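Local structure of phosphotriesterase, putative (Deinococcus radiodurans, 4J35) at residues A150-P153 with Y154-L157. The protein probably hydrolyses lactones at a two-metal centre of the phosphotriesterase family, and was engineered here for organophosphate hydrolysis. The protein carries 7 engineered substitutions. Numbering follows the deposited sequence.
Sequences AITP and YEQL
Where the chain leaves the loop at T152 and enters helix 153-169, the backbone closes its first full turn with a bond from Q156 N to T152 O (2.8 Å), the donor meeting the carbonyl almost head-on at 165°. T152 is the N-cap and forms a capping box with E155. T152 OG1 lies between the backbone N and the carbonyl carbon (chi1 73°), in line with E155 N for a nearly straight bond of 3.2 Å. In return, E155, its CG beside the backbone N (chi1 -78°) and the chain extended beyond, runs back to the cap. There E155 OE1 accepts a hydrogen bond from T152 N (2.9 Å), which approaches from above the carboxylate plane. Threonine suits the cap because its short side chain can reach a first-turn amide, while glutamate is just long enough to return to the cap's own N-H. P153 fits the first turn, where a residue without an N-H costs no helical bond. Toward helix 183-192, on which both side chains rest, Q156 sends NE2 to I151 O (3.0 Å), and Q156 CG packs against I151 CG2 at 3.6 Å. E155 OE2 is held by S147 OG and E99 N, tying the helix start to two loops. With an alanine here the carboxylate is gone, and T152 N, S147 OG and E99 N would probably lose their partner, leaving the loop freer to shift against the helix. Around buried E155, two backbone N-H groups, the S147 hydroxyl and the positive end of the helix dipole probably favour the ionised carboxylate.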
loop_
_atom_site.group_PDB
_atom_site.type_symbol
_atom_site.label_atom_id
_atom_site.label_comp_id
_atom_site.label_asym_id
_atom_site.label_seq_id
_atom_site.Cartn_x
_atom_site.Cartn_y
_atom_site.Cartn_z
ATOM N N ALA A 150 13.283 8.119 12.074
ATOM C CA ALA A 150 12.953 7.173 13.136
ATOM C C ALA A 150 11.496 6.772 13.069
ATOM O O ALA A 150 10.695 7.434 12.422
ATOM C CB ALA A 150 13.257 7.781 14.515
ATOM N N ILE A 151 11.150 5.683 13.744
ATOM C CA ILE A 151 9.754 5.389 14.019
ATOM C C ILE A 151 9.421 6.152 15.307
ATOM O O ILE A 151 9.780 5.720 16.406
ATOM C CB ILE A 151 9.496 3.877 14.199
ATOM C CG1 ILE A 151 10.056 3.081 13.015
ATOM C CG2 ILE A 151 8.008 3.620 14.316
ATOM C CD1 ILE A 151 9.830 1.566 13.151
ATOM N N THR A 152 8.753 7.297 15.173
ATOM C CA THR A 152 8.570 8.197 16.329
ATOM C C THR A 152 7.671 7.584 17.404
ATOM O O THR A 152 6.901 6.676 17.124
ATOM C CB THR A 152 7.978 9.548 15.900
ATOM O OG1 THR A 152 6.596 9.382 15.569
ATOM C CG2 THR A 152 8.728 10.122 14.725
ATOM N N PRO A 153 7.760 8.082 18.651
ATOM C CA PRO A 153 6.923 7.512 19.713
ATOM C C PRO A 153 5.419 7.546 19.383
ATOM O O PRO A 153 4.686 6.606 19.692
ATOM C CB PRO A 153 7.248 8.388 20.929
ATOM C CG PRO A 153 7.919 9.610 20.369
ATOM C CD PRO A 153 8.631 9.156 19.153
ATOM N N TYR A 154 4.976 8.624 18.774
ATOM C CA TYR A 154 3.626 8.715 18.245
ATOM C C TYR A 154 3.282 7.633 17.194
ATOM O O TYR A 154 2.260 6.967 17.277
ATOM C CB TYR A 154 3.448 10.065 17.601
ATOM C CG TYR A 154 2.076 10.240 17.051
ATOM C CD1 TYR A 154 0.970 10.106 17.869
ATOM C CD2 TYR A 154 1.882 10.541 15.729
ATOM C CE1 TYR A 154 -0.294 10.267 17.373
ATOM C CE2 TYR A 154 0.620 10.702 15.217
ATOM C CZ TYR A 154 -0.461 10.586 16.058
ATOM O OH TYR A 154 -1.723 10.732 15.560
ATOM N N GLU A 155 4.116 7.498 16.185
ATOM C CA GLU A 155 3.965 6.411 15.215
ATOM C C GLU A 155 3.961 5.043 15.912
ATOM O O GLU A 155 3.250 4.130 15.508
ATOM C CB GLU A 155 5.074 6.513 14.179
ATOM C CG GLU A 155 4.813 7.601 13.134
ATOM C CD GLU A 155 6.085 8.161 12.520
ATOM O OE1 GLU A 155 7.167 7.592 12.772
ATOM O OE2 GLU A 155 5.999 9.159 11.767
ATOM N N GLN A 156 4.703 4.890 16.998
ATOM C CA GLN A 156 4.778 3.574 17.610
ATOM C C GLN A 156 3.467 3.162 18.259
ATOM O O GLN A 156 3.181 1.978 18.416
ATOM C CB GLN A 156 5.945 3.491 18.583
ATOM C CG GLN A 156 7.277 3.504 17.850
ATOM C CD GLN A 156 8.412 3.122 18.756
ATOM O OE1 GLN A 156 8.310 2.155 19.511
ATOM N NE2 GLN A 156 9.497 3.889 18.705
ATOM N N LEU A 157 2.653 4.141 18.606
ATOM C CA LEU A 157 1.340 3.843 19.150
ATOM C C LEU A 157 0.624 2.938 18.169
ATOM O O LEU A 157 -0.011 1.974 18.577
ATOM C CB LEU A 157 0.535 5.136 19.336
ATOM C CG LEU A 157 1.146 6.137 20.334
ATOM C CD1 LEU A 157 0.484 7.486 20.183
ATOM C CD2 LEU A 157 0.999 5.643 21.747
#